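PDB 5DOZ: JamJ from Lyngbya majuscula, which probably uses NADPH to reduce the double bond of an enoyl group carried on an acyl carrier protein in polyketide synthesis. Local coordinates for residues I226-T231 with G247-I252; Y235-L240 with K256-S261. One frame throughout, in Å; residues are numbered along the deposited sequence.

Interaction 1. Residues I226-T231 with G247-I252; sequences IFNSLT and GRYIEI. With NDP (NADPH dihydro-nicotinamide-adenine-dinucleotide phosphate), chain E.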
loop_
_atom_site.group_PDB
_atom_site.type_symbol
_atom_site.label_atom_id
_atom_site.label_comp_id
_atom_site.label_asym_id
_atom_site.label_seq_id
_atom_site.Cartn_x
_atom_site.Cartn_y
_atom_site.Cartn_z
ATOM N N ILE A 226 -11.722 0.285 12.529
ATOM C CA ILE A 226 -11.458 -0.787 11.567
ATOM C C ILE A 226 -10.583 -0.260 10.429
ATOM O O ILE A 226 -10.855 0.805 9.869
ATOM C CB ILE A 226 -12.751 -1.398 10.981
ATOM C CG1 ILE A 226 -13.625 -1.973 12.097
ATOM C CG2 ILE A 226 -12.425 -2.507 9.983
ATOM C CD1 ILE A 226 -14.973 -2.473 11.629
ATOM N N PHE A 227 -9.533 -1.015 10.108
ATOM C CA PHE A 227 -8.689 -0.755 8.948
ATOM C C PHE A 227 -9.004 -1.860 7.942
ATOM O O PHE A 227 -8.537 -2.995 8.088
ATOM C CB PHE A 227 -7.216 -0.766 9.373
ATOM C CG PHE A 227 -6.243 -0.451 8.267
ATOM C CD1 PHE A 227 -5.958 0.865 7.924
ATOM C CD2 PHE A 227 -5.580 -1.474 7.594
ATOM C CE1 PHE A 227 -5.048 1.157 6.917
ATOM C CE2 PHE A 227 -4.672 -1.188 6.585
ATOM C CZ PHE A 227 -4.406 0.128 6.247
ATOM N N ASN A 228 -9.821 -1.536 6.941
ATOM C CA ASN A 228 -10.417 -2.563 6.088
ATOM C C ASN A 228 -10.114 -2.461 4.598
ATOM O O ASN A 228 -10.028 -1.365 4.047
ATOM C CB ASN A 228 -11.937 -2.601 6.277
ATOM C CG ASN A 228 -12.613 -3.558 5.312
ATOM O OD1 ASN A 228 -12.243 -4.730 5.234
ATOM N ND2 ASN A 228 -13.586 -3.059 4.550
ATOM N N SER A 229 -9.979 -3.621 3.956
ATOM C CA SER A 229 -9.847 -3.700 2.500
ATOM C C SER A 229 -10.700 -4.817 1.875
ATOM O O SER A 229 -10.550 -5.126 0.692
ATOM C CB SER A 229 -8.373 -3.847 2.096
ATOM O OG SER A 229 -7.925 -5.189 2.218
ATOM N N LEU A 230 -11.601 -5.402 2.664
ATOM C CA LEU A 230 -12.466 -6.496 2.194
ATOM C C LEU A 230 -13.919 -6.050 2.064
ATOM O O LEU A 230 -14.544 -5.663 3.057
ATOM C CB LEU A 230 -12.375 -7.704 3.136
ATOM C CG LEU A 230 -10.997 -8.239 3.548
ATOM C CD1 LEU A 230 -11.150 -9.387 4.540
ATOM C CD2 LEU A 230 -10.175 -8.667 2.341
ATOM N N THR A 231 -14.457 -6.125 0.845
ATOM C CA THR A 231 -15.779 -5.548 0.543
ATOM C C THR A 231 -16.779 -6.513 -0.095
ATOM O O THR A 231 -17.927 -6.143 -0.340
ATOM C CB THR A 231 -15.665 -4.327 -0.387
ATOM O OG1 THR A 231 -14.967 -4.702 -1.585
ATOM C CG2 THR A 231 -14.934 -3.184 0.309
ATOM N N GLY A 247 -17.453 4.730 16.291
ATOM C CA GLY A 247 -16.320 4.062 15.628
ATOM C C GLY A 247 -15.921 4.670 14.293
ATOM O O GLY A 247 -16.711 5.374 13.665
ATOM N N ARG A 248 -14.692 4.395 13.859
ATOM C CA ARG A 248 -14.152 4.975 12.632
ATOM C C ARG A 248 -13.776 3.902 11.600
ATOM O O ARG A 248 -13.031 2.965 11.905
ATOM C CB ARG A 248 -12.955 5.871 12.956
ATOM C CG ARG A 248 -13.325 7.125 13.739
ATOM C CD ARG A 248 -12.267 7.438 14.785
ATOM N NE ARG A 248 -12.586 6.823 16.066
ATOM C CZ ARG A 248 -11.701 6.548 17.023
ATOM N NH1 ARG A 248 -10.408 6.811 16.856
ATOM N NH2 ARG A 248 -12.118 5.990 18.155
ATOM N N TYR A 249 -14.305 4.054 10.385
ATOM C CA TYR A 249 -14.184 3.039 9.338
ATOM C C TYR A 249 -13.225 3.494 8.246
ATOM O O TYR A 249 -13.596 4.292 7.383
ATOM C CB TYR A 249 -15.558 2.744 8.719
ATOM C CG TYR A 249 -15.660 1.436 7.950
ATOM C CD1 TYR A 249 -14.631 0.996 7.101
ATOM C CD2 TYR A 249 -16.808 0.661 8.034
ATOM C CE1 TYR A 249 -14.740 -0.195 6.394
ATOM C CE2 TYR A 249 -16.930 -0.527 7.333
ATOM C CZ TYR A 249 -15.897 -0.955 6.518
ATOM O OH TYR A 249 -16.038 -2.141 5.833
ATOM N N ILE A 250 -11.997 2.984 8.289
ATOM C CA ILE A 250 -11.020 3.234 7.235
ATOM C C ILE A 250 -11.173 2.173 6.147
ATOM O O ILE A 250 -10.850 1.001 6.358
ATOM C CB ILE A 250 -9.571 3.193 7.765
ATOM C CG1 ILE A 250 -9.433 4.009 9.052
ATOM C CG2 ILE A 250 -8.597 3.680 6.696
ATOM C CD1 ILE A 250 -8.268 3.576 9.921
ATOM N N GLU A 251 -11.677 2.595 4.993
ATOM C CA GLU A 251 -11.833 1.720 3.843
ATOM C C GLU A 251 -10.799 2.094 2.783
ATOM O O GLU A 251 -10.774 3.235 2.327
ATOM C CB GLU A 251 -13.252 1.848 3.278
ATOM C CG GLU A 251 -13.513 0.990 2.056
ATOM C CD GLU A 251 -13.544 -0.491 2.377
ATOM O OE1 GLU A 251 -14.478 -0.922 3.089
ATOM O OE2 GLU A 251 -12.633 -1.221 1.909
ATOM N N ILE A 252 -9.945 1.141 2.403
ATOM C CA ILE A 252 -8.889 1.403 1.405
ATOM C C ILE A 252 -9.099 0.619 0.108
ATOM O O ILE A 252 -8.275 0.679 -0.811
ATOM C CB ILE A 252 -7.460 1.151 1.967
ATOM C CG1 ILE A 252 -7.180 -0.348 2.136
ATOM C CG2 ILE A 252 -7.256 1.908 3.274
ATOM C CD1 ILE A 252 -5.754 -0.678 2.519
HETATM P PA NDP E . -1.773 -7.661 -0.593
HETATM O O1A NDP E . -1.957 -8.463 -1.867
HETATM O O2A NDP E . -0.443 -7.653 0.111
HETATM O O5B NDP E . -2.852 -8.168 0.486
HETATM C C5B NDP E . -3.991 -8.937 0.119
HETATM C C4B NDP E . -4.347 -9.794 1.322
HETATM O O4B NDP E . -5.752 -10.072 1.298
HETATM C C3B NDP E . -3.642 -11.146 1.325
HETATM O O3B NDP E . -2.444 -11.133 2.109
HETATM C C2B NDP E . -4.645 -12.057 1.983
HETATM O O2B NDP E . -4.321 -12.147 3.362
HETATM C C1B NDP E . -5.985 -11.351 1.878
HETATM N N9A NDP E . -6.925 -12.103 1.026
HETATM C C8A NDP E . -6.648 -12.682 -0.154
HETATM N N7A NDP E . -7.751 -13.280 -0.657
HETATM C C5A NDP E . -8.757 -13.079 0.217
HETATM C C6A NDP E . -10.191 -13.435 0.308
HETATM N N6A NDP E . -10.790 -14.147 -0.671
HETATM N N1A NDP E . -10.882 -13.024 1.402
HETATM C C2A NDP E . -10.307 -12.312 2.388
HETATM N N3A NDP E . -9.010 -11.956 2.363
HETATM C C4A NDP E . -8.205 -12.302 1.325
HETATM O O3 NDP E . -2.279 -6.155 -0.859
HETATM P PN NDP E . -1.946 -4.854 0.028
HETATM O O1N NDP E . -1.795 -5.232 1.471
HETATM O O2N NDP E . -0.851 -4.080 -0.652
HETATM O O5D NDP E . -3.299 -3.988 -0.105
HETATM C C5D NDP E . -4.572 -4.508 0.299
HETATM C C4D NDP E . -5.702 -3.783 -0.433
HETATM O O4D NDP E . -5.603 -2.368 -0.257
HETATM C C3D NDP E . -5.667 -4.010 -1.931
HETATM O O3D NDP E . -7.017 -4.138 -2.371
HETATM C C2D NDP E . -5.038 -2.748 -2.493
HETATM O O2D NDP E . -5.400 -2.472 -3.855
HETATM C C1D NDP E . -5.529 -1.695 -1.517
HETATM N N1N NDP E . -4.623 -0.550 -1.419
HETATM C C2N NDP E . -5.158 0.678 -1.457
HETATM C C3N NDP E . -4.426 1.804 -1.098
HETATM C C7N NDP E . -5.130 3.119 -0.916
HETATM O O7N NDP E . -4.535 4.171 -1.082
HETATM N N7N NDP E . -6.413 3.111 -0.565
HETATM C C4N NDP E . -2.915 1.726 -1.035
HETATM C C5N NDP E . -2.472 0.342 -0.891
HETATM C C6N NDP E . -3.312 -0.735 -1.173
HETATM P P2B NDP E . -4.812 -13.383 4.247
HETATM O O1X NDP E . -4.245 -14.603 3.557
HETATM O O2X NDP E . -4.198 -13.070 5.576
HETATM O O3X NDP E . -6.318 -13.296 4.228
#

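Interaction 2. Residues Y235-L240 with K256-S261; sequences YIQKNL and KIWSHS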
loop_
_atom_site.group_PDB
_atom_site.type_symbol
_atom_site.label_atom_id
_atom_site.label_comp_id
_atom_site.label_asym_id
_atom_site.label_seq_id
_atom_site.Cartn_x
_atom_site.Cartn_y
_atom_site.Cartn_z
ATOM N N TYR A 235 -19.230 -8.619 4.048
ATOM C CA TYR A 235 -18.084 -8.141 4.833
ATOM C C TYR A 235 -18.231 -6.722 5.377
ATOM O O TYR A 235 -17.807 -6.446 6.500
ATOM C CB TYR A 235 -16.780 -8.250 4.031
ATOM C CG TYR A 235 -16.068 -9.578 4.176
ATOM C CD1 TYR A 235 -16.365 -10.646 3.332
ATOM C CD2 TYR A 235 -15.097 -9.766 5.161
ATOM C CE1 TYR A 235 -15.716 -11.862 3.462
ATOM C CE2 TYR A 235 -14.441 -10.980 5.298
ATOM C CZ TYR A 235 -14.753 -12.022 4.445
ATOM O OH TYR A 235 -14.110 -13.232 4.566
ATOM N N ILE A 236 -18.812 -5.820 4.590
ATOM C CA ILE A 236 -18.991 -4.441 5.047
ATOM C C ILE A 236 -19.987 -4.355 6.208
ATOM O O ILE A 236 -19.722 -3.682 7.206
ATOM C CB ILE A 236 -19.353 -3.475 3.897
ATOM C CG1 ILE A 236 -18.156 -3.336 2.943
ATOM C CG2 ILE A 236 -19.754 -2.114 4.453
ATOM C CD1 ILE A 236 -18.439 -2.597 1.651
ATOM N N GLN A 237 -21.112 -5.051 6.078
ATOM C CA GLN A 237 -22.136 -5.084 7.126
ATOM C C GLN A 237 -21.592 -5.703 8.417
ATOM O O GLN A 237 -21.878 -5.216 9.511
ATOM C CB GLN A 237 -23.385 -5.839 6.646
ATOM C CG GLN A 237 -24.546 -5.847 7.636
ATOM C CD GLN A 237 -25.127 -4.464 7.873
ATOM O OE1 GLN A 237 -25.879 -3.943 7.045
ATOM N NE2 GLN A 237 -24.783 -3.863 9.008
ATOM N N LYS A 238 -20.806 -6.769 8.277
ATOM C CA LYS A 238 -20.165 -7.421 9.417
ATOM C C LYS A 238 -19.175 -6.491 10.112
ATOM O O LYS A 238 -19.081 -6.491 11.340
ATOM C CB LYS A 238 -19.470 -8.724 8.996
ATOM C CG LYS A 238 -20.412 -9.862 8.623
ATOM C CD LYS A 238 -21.379 -10.214 9.749
ATOM C CE LYS A 238 -22.297 -11.368 9.361
ATOM N NZ LYS A 238 -23.085 -11.103 8.123
ATOM N N ASN A 239 -18.444 -5.704 9.323
ATOM C CA ASN A 239 -17.554 -4.676 9.868
ATOM C C ASN A 239 -18.317 -3.626 10.681
ATOM O O ASN A 239 -17.892 -3.255 11.772
ATOM C CB ASN A 239 -16.737 -3.999 8.760
ATOM C CG ASN A 239 -15.647 -4.896 8.193
ATOM O OD1 ASN A 239 -15.200 -5.843 8.837
ATOM N ND2 ASN A 239 -15.214 -4.595 6.976
ATOM N N LEU A 240 -19.446 -3.155 10.155
ATOM C CA LEU A 240 -20.279 -2.198 10.884
ATOM C C LEU A 240 -20.735 -2.752 12.236
ATOM O O LEU A 240 -20.767 -2.018 13.224
ATOM C CB LEU A 240 -21.495 -1.767 10.057
ATOM C CG LEU A 240 -21.283 -1.055 8.720
ATOM C CD1 LEU A 240 -22.625 -0.656 8.132
ATOM C CD2 LEU A 240 -20.382 0.162 8.846
ATOM N N LYS A 256 -16.026 -1.300 -5.371
ATOM C CA LYS A 256 -17.371 -1.605 -4.882
ATOM C C LYS A 256 -17.552 -1.266 -3.400
ATOM O O LYS A 256 -17.876 -2.135 -2.586
ATOM C CB LYS A 256 -17.730 -3.075 -5.154
ATOM C CG LYS A 256 -17.607 -3.506 -6.612
ATOM C CD LYS A 256 -18.743 -2.974 -7.475
ATOM C CE LYS A 256 -18.603 -3.454 -8.912
ATOM N NZ LYS A 256 -19.659 -2.896 -9.803
ATOM N N ILE A 257 -17.334 0.001 -3.060
ATOM C CA ILE A 257 -17.502 0.474 -1.681
ATOM C C ILE A 257 -18.841 1.192 -1.472
ATOM O O ILE A 257 -19.444 1.690 -2.423
ATOM C CB ILE A 257 -16.328 1.381 -1.228
ATOM C CG1 ILE A 257 -16.255 2.660 -2.078
ATOM C CG2 ILE A 257 -15.011 0.607 -1.259
ATOM C CD1 ILE A 257 -15.551 3.819 -1.401
ATOM N N TRP A 258 -19.299 1.223 -0.225
ATOM C CA TRP A 258 -20.516 1.941 0.150
ATOM C C TRP A 258 -20.267 3.447 0.131
ATOM O O TRP A 258 -19.151 3.903 0.399
ATOM C CB TRP A 258 -20.974 1.507 1.546
ATOM C CG TRP A 258 -21.551 0.111 1.625
ATOM C CD1 TRP A 258 -21.383 -0.909 0.727
ATOM C CD2 TRP A 258 -22.364 -0.418 2.679
ATOM N NE1 TRP A 258 -22.053 -2.032 1.151
ATOM C CE2 TRP A 258 -22.663 -1.759 2.346
ATOM C CE3 TRP A 258 -22.872 0.111 3.872
ATOM C CZ2 TRP A 258 -23.448 -2.579 3.165
ATOM C CZ3 TRP A 258 -23.654 -0.704 4.687
ATOM C CH2 TRP A 258 -23.932 -2.037 4.327
ATOM N N SER A 259 -21.307 4.213 -0.198
ATOM C CA SER A 259 -21.215 5.672 -0.207
ATOM C C SER A 259 -21.492 6.227 1.189
ATOM O O SER A 259 -21.869 5.478 2.095
ATOM C CB SER A 259 -22.170 6.272 -1.247
ATOM O OG SER A 259 -23.505 5.861 -1.018
ATOM N N HIS A 260 -21.309 7.534 1.361
ATOM C CA HIS A 260 -21.460 8.160 2.679
ATOM C C HIS A 260 -22.857 8.069 3.304
ATOM O O HIS A 260 -22.976 7.913 4.522
ATOM C CB HIS A 260 -20.965 9.608 2.664
ATOM C CG HIS A 260 -19.552 9.760 3.135
ATOM N ND1 HIS A 260 -18.490 9.930 2.272
ATOM C CD2 HIS A 260 -19.026 9.754 4.383
ATOM C CE1 HIS A 260 -17.372 10.030 2.968
ATOM N NE2 HIS A 260 -17.669 9.925 4.251
ATOM N N SER A 261 -23.901 8.165 2.482
ATOM C CA SER A 261 -25.277 8.078 2.983
ATOM C C SER A 261 -25.690 6.634 3.260
ATOM O O SER A 261 -26.453 6.370 4.190
ATOM C CB SER A 261 -26.263 8.746 2.021
ATOM O OG SER A 261 -26.200 8.161 0.730
#

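Interaction 1. Residues I226-T231 with G247-I252
Asn228 and Ile250 lie at the centre of a ladder between two parallel strands, with Asn228 N donating to Ile250 O (2.8 Å). Ile226 N to Arg248 O, Ile250 N to Ile226 O and Ile252 N to Asn228 O complete it, so each of Ile226 and Asn228 is held through both its N and its O. On one side of the sheet the Phe227 ring meets two isoleucines: CD1 touches Ile250 CG2 at 4.0 Å, and CZ touches Ile252 CD1 at 4.0 Å. On the other side lies a buried polar group. With CG trans to its own N (chi1 174°), Asn228 runs alongside Glu251, amide and carboxylate almost perpendicular (80°), and ND2 makes a short but weak bond to Glu251 OE1 (2.7 Å). The same ND2 comes in the plane of the Tyr249 ring, at its edge. The amide also grips its own loop: OD1 accepts from Leu230 N at 2.7 Å, an Asx turn, and ND2 donates to Leu230 O at 3.2 Å as well. This fixes the turn after the strand, where Ser229 CB packs on the nicotinamide ribose and the methyls of Leu230 on the adenine of NADPH. Across the contact, the carboxamide N7N of the nicotinamide donates to Ile252 O (3.1 Å). Loops at the C-terminal ends of the parallel strands form the cofactor cleft of a Rossmann fold. Further out, Tyr249 OH bonds Asn239 on helix 235-242, which lies against Ile226 and Asn228; strands 157-160 and 271-274 flank the pair in the six-stranded sheet.

Interaction 2. Residues Y235-L240 with K256-S261
Trp258 lays its indole against helix 235-242, with Ile236 centred on one face. The side chain leaves its loop with CG trans to the carbonyl carbon (chi1 -72°), which carries the ring from CB toward the helix. Just beyond CG, the five-membered ring is reached by the end of Ile236: CD1 of the isoleucine lies 3.5 Å from Trp258 CD1 and 3.7 Å from NE1. At the fusion bond, Ile236 CG2 takes over, 3.6 Å from both Trp258 CD2 and CE2. This methyl stands over the middle of the indole and makes a CH-pi contact with the six-membered ring, 3.6 Å from its centroid and only 15° off the ring normal. The two branches of one isoleucine thus span both rings. Farther along the benzene portion the neighbours change. CZ3 meets Leu240 CD1 at 3.6 Å, one helical turn after Ile236, whereas CH2 at the far tip has Gln237 OE1 3.8 Å away, in the ring plane at the edge. The Gln237 amide is turned steeply to the indole (72°), and its other end, NE2, makes a weak hydrogen bond to Asp241. No hydrogen bond joins the two segments, so the contact rests mainly on the indole and the aliphatic side chains, with Gln237 OE1 at the ring edge. Replacing Trp258 by an alanine would probably leave Ile236 and Leu240 without their flat partner and open a gap between helix and loop. Trp258 O bonds Tyr272 OH on strand 271-274. The loop leads into helix 260-266, whose Val263 touches the Trp258 side chain and whose Lys266 touches Gln237 and Leu240, while Ile236 and Leu240 also rest on Tyr249 of strand 247-251.

Overall arrangement
Both contacts belong to the cofactor-binding half of the chain and follow the same course: strand 223-228 leads into helix 235-242, and strand 247-251 into the loop and helix 260-266. Interaction 1 joins the strands inside the sheet. It is buried, knit by backbone hydrogen bonds and a polar cluster, and the C-terminal ends of its segments border the NADPH. Interaction 2 joins the elements that follow those strands, lies farther out and is only partly buried, and depends on an aromatic face and aliphatic side chains. The two meet at helix 235-242, which lies against the sheet through some of its side chains and against Trp258 through others.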